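Local coordinates for DNA repair protein RAD7 (Saccharomyces cerevisiae, PDB 5ZB2), which works in the global genome repair complex, which promotes nucleotide excision repair of DNA damage, such as that from UV light, in nontranscribed DNA, at residues A[87-90]-A[91-95]. Sequence-based numbering, arbitrary orientation.
Sequences ISFD and GYKTL. With 9FO (3,6,9,12,15,18,21,24,27,30,33,36,39,42,45,48,51,54,57-nonadecaoxanonapentacontane-1,59-diol), chain K.
Ile87 turns CG1 away from its carbonyl carbon (chi1 -66°), which leaves the CG2 methyl facing Tyr92, whose own chi1 of -66° carries the ring back toward the helix start. The methyl sits over the centre of one ring face, 3.6 Å from CG2 to the Tyr92 ring centroid, a CH-pi contact. A water bridges the same pair, donating to Ile87 O and accepting from Tyr92 OH, 2.6 Å from that hydroxyl oxygen. A phenylalanine in place of Tyr92 would probably leave the water without its hydroxyl donor and break the bridge to Ile87 O. Ser88, a short hydroxyl residue suited to an N-cap, starts helix 89-98 of this leucine-rich repeat domain: its OG accepts from Gly91 N at 3.2 Å and weakly from Asp90 N, and is also hydrogen-bonded to the carboxylate of Asp65. Gly91 is apt because a beta carbon there would run into Ile87 CG2. One turn on, Thr94 OG1 donates to Asp90 O at 3.0 Å from above the carbonyl plane, beside the backbone bond from Thr94 N. Lys93, bent at chi3 (66°), lies alongside Asp90, and Lys93 NZ forms a salt bridge with Asp90 OD1 at 2.9 Å. Asp90 OD2 pairs likewise with Lys93 of the second subunit, and Lys93 with that subunit's Asp90 and with Glu116.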
loop_
_atom_site.group_PDB
_atom_site.type_symbol
_atom_site.label_atom_id
_atom_site.label_comp_id
_atom_site.label_asym_id
_atom_site.label_seq_id
_atom_site.Cartn_x
_atom_site.Cartn_y
_atom_site.Cartn_z
ATOM N N ILE A 87 -2.832 13.343 1.237
ATOM C CA ILE A 87 -2.788 12.095 0.477
ATOM C C ILE A 87 -1.539 11.317 0.870
ATOM O O ILE A 87 -0.420 11.836 0.794
ATOM C CB ILE A 87 -2.812 12.378 -1.035
ATOM C CG1 ILE A 87 -4.155 13.000 -1.433
ATOM C CG2 ILE A 87 -2.536 11.097 -1.846
ATOM C CD1 ILE A 87 -4.186 13.543 -2.855
ATOM N N SER A 88 -1.724 10.062 1.271
ATOM C CA SER A 88 -0.613 9.243 1.728
ATOM C C SER A 88 0.124 8.631 0.543
ATOM O O SER A 88 -0.305 8.723 -0.609
ATOM C CB SER A 88 -1.104 8.130 2.653
ATOM O OG SER A 88 -1.733 7.105 1.904
ATOM N N PHE A 89 1.253 7.981 0.840
ATOM C CA PHE A 89 2.003 7.309 -0.216
ATOM C C PHE A 89 1.174 6.211 -0.865
ATOM O O PHE A 89 1.315 5.957 -2.067
ATOM C CB PHE A 89 3.316 6.747 0.336
ATOM C CG PHE A 89 3.151 5.522 1.191
ATOM C CD1 PHE A 89 2.713 5.626 2.499
ATOM C CD2 PHE A 89 3.458 4.266 0.690
ATOM C CE1 PHE A 89 2.569 4.499 3.290
ATOM C CE2 PHE A 89 3.315 3.135 1.476
ATOM C CZ PHE A 89 2.869 3.254 2.777
ATOM N N ASP A 90 0.294 5.561 -0.096
ATOM C CA ASP A 90 -0.601 4.566 -0.678
ATOM C C ASP A 90 -1.653 5.225 -1.561
ATOM O O ASP A 90 -2.057 4.659 -2.584
ATOM C CB ASP A 90 -1.270 3.739 0.424
ATOM C CG ASP A 90 -0.383 2.615 0.937
ATOM O OD1 ASP A 90 0.553 2.210 0.217
ATOM O OD2 ASP A 90 -0.636 2.124 2.059
ATOM N N GLY A 91 -2.118 6.416 -1.181
ATOM C CA GLY A 91 -3.035 7.147 -2.042
ATOM C C GLY A 91 -2.461 7.387 -3.425
ATOM O O GLY A 91 -3.136 7.187 -4.438
ATOM N N TYR A 92 -1.196 7.814 -3.486
ATOM C CA TYR A 92 -0.557 8.049 -4.775
ATOM C C TYR A 92 -0.427 6.757 -5.568
ATOM O O TYR A 92 -0.612 6.747 -6.793
ATOM C CB TYR A 92 0.815 8.689 -4.568
ATOM C CG TYR A 92 0.767 10.085 -3.989
ATOM C CD1 TYR A 92 0.276 11.151 -4.735
ATOM C CD2 TYR A 92 1.225 10.342 -2.705
ATOM C CE1 TYR A 92 0.233 12.429 -4.215
ATOM C CE2 TYR A 92 1.187 11.621 -2.176
ATOM C CZ TYR A 92 0.692 12.658 -2.936
ATOM O OH TYR A 92 0.651 13.928 -2.416
ATOM N N LYS A 93 -0.105 5.654 -4.888
ATOM C CA LYS A 93 0.008 4.369 -5.571
ATOM C C LYS A 93 -1.336 3.927 -6.139
ATOM O O LYS A 93 -1.405 3.416 -7.261
ATOM C CB LYS A 93 0.566 3.318 -4.608
ATOM C CG LYS A 93 2.030 3.542 -4.230
ATOM C CD LYS A 93 2.372 2.999 -2.839
ATOM C CE LYS A 93 2.261 1.480 -2.767
ATOM N NZ LYS A 93 2.601 0.957 -1.411
ATOM N N THR A 94 -2.420 4.123 -5.384
ATOM C CA THR A 94 -3.732 3.693 -5.860
ATOM C C THR A 94 -4.179 4.532 -7.051
ATOM O O THR A 94 -4.721 4.000 -8.028
ATOM C CB THR A 94 -4.764 3.772 -4.729
ATOM O OG1 THR A 94 -4.316 3.000 -3.606
ATOM C CG2 THR A 94 -6.115 3.240 -5.190
ATOM N N LEU A 95 -3.955 5.847 -6.988
ATOM C CA LEU A 95 -4.264 6.713 -8.121
ATOM C C LEU A 95 -3.590 6.207 -9.392
ATOM O O LEU A 95 -4.230 6.076 -10.442
ATOM C CB LEU A 95 -3.825 8.146 -7.807
ATOM C CG LEU A 95 -3.986 9.174 -8.931
ATOM C CD1 LEU A 95 -5.461 9.426 -9.213
ATOM C CD2 LEU A 95 -3.265 10.466 -8.581
HETATM O OAA 9FO K . 2.303 -8.347 -8.059
HETATM C CAB 9FO K . 1.052 -7.718 -8.065
HETATM C CAC 9FO K . 0.040 -8.585 -7.317
HETATM O OAD 9FO K . -1.263 -8.223 -7.676
HETATM C CAE 9FO K . -1.729 -7.040 -7.098
HETATM C CAF 9FO K . -2.963 -6.558 -7.861
HETATM O OAG 9FO K . -3.054 -5.166 -7.771
HETATM C CAH 9FO K . -2.204 -4.477 -8.644
HETATM C CAI 9FO K . -1.620 -3.282 -7.904
HETATM O OAJ 9FO K . -0.505 -3.718 -7.183
HETATM C CAK 9FO K . -0.361 -3.129 -5.923
HETATM C CAL 9FO K . 0.650 -3.930 -5.108
HETATM O OAM 9FO K . 0.162 -4.123 -3.811
HETATM C CAN 9FO K . 0.464 -5.376 -3.273
HETATM C CAO 9FO K . -0.500 -6.409 -3.837
HETATM O OAP 9FO K . -1.222 -6.999 -2.794
HETATM C CAQ 9FO K . -2.280 -7.800 -3.227
HETATM C CAR 9FO K . -3.454 -6.908 -3.607
HETATM O OAS 9FO K . -4.624 -7.664 -3.706
HETATM C CAT 9FO K . -5.503 -7.221 -4.702
HETATM C CAU 9FO K . -6.030 -5.819 -4.394
HETATM O OAV 9FO K . -5.726 -4.968 -5.461
HETATM C CAW 9FO K . -6.021 -3.622 -5.223
HETATM C CAX 9FO K . -5.557 -2.786 -6.414
HETATM O OAY 9FO K . -4.333 -2.169 -6.130
HETATM C CAZ 9FO K . -4.418 -1.043 -5.300
HETATM C CBA 9FO K . -3.074 -0.320 -5.293
HETATM O OBB 9FO K . -2.600 -0.173 -3.986
HETATM C CBC 9FO K . -1.722 -1.170 -3.545
HETATM C CBD 9FO K . -1.124 -0.732 -2.213
HETATM O OBE 9FO K . -2.024 -1.030 -1.189
HETATM C CBF 9FO K . -2.158 0.002 -0.260
HETATM C CBG 9FO K . -3.085 -0.445 0.863
HETATM O OBH 9FO K . -3.844 -1.541 0.424
HETATM C CBI 9FO K . -5.084 -1.690 1.061
HETATM C CBJ 9FO K . -6.032 -2.490 0.170
HETATM O OBK 9FO K . -7.305 -1.904 0.227
HETATM C CBL 9FO K . -7.970 -1.793 -1.002
HETATM C CBM 9FO K . -9.007 -0.678 -0.908
HETATM O OBN 9FO K . -9.502 -0.390 -2.183
HETATM C CBO 9FO K . -8.839 0.646 -2.851
HETATM C CBP 9FO K . -9.338 2.006 -2.362
HETATM O OBQ 9FO K . -8.303 2.931 -2.536
HETATM C CBR 9FO K . -8.301 4.034 -1.675
HETATM C CBS 9FO K . -6.859 4.516 -1.571
HETATM O OBT 9FO K . -6.549 4.742 -0.226
HETATM C CBU 9FO K . -5.210 4.506 0.109
HETATM C CBV 9FO K . -5.119 4.266 1.610
HETATM O OBW 9FO K . -5.351 2.911 1.859
HETATM C CBX 9FO K . -5.341 2.570 3.216
HETATM C CBY 9FO K . -5.986 1.200 3.405
HETATM O OBZ 9FO K . -7.168 1.113 2.659
HETATM C CCA 9FO K . -8.273 0.676 3.402
HETATM C CCB 9FO K . -9.395 0.269 2.450
HETATM O OCC 9FO K . -10.229 1.343 2.118
HETATM C CCD 9FO K . -9.643 2.403 1.419
HETATM C CCE 9FO K . -9.231 3.462 2.440
HETATM O OCF 9FO K . -9.699 4.727 2.067
HETATM C CCG 9FO K . -9.062 5.790 2.721
HETATM C CCH 9FO K . -8.987 5.544 4.229
HETATM O OCI 9FO K . -8.842 6.764 4.901
HETATM O O HOH W 1 1.173 14.134 0.154
#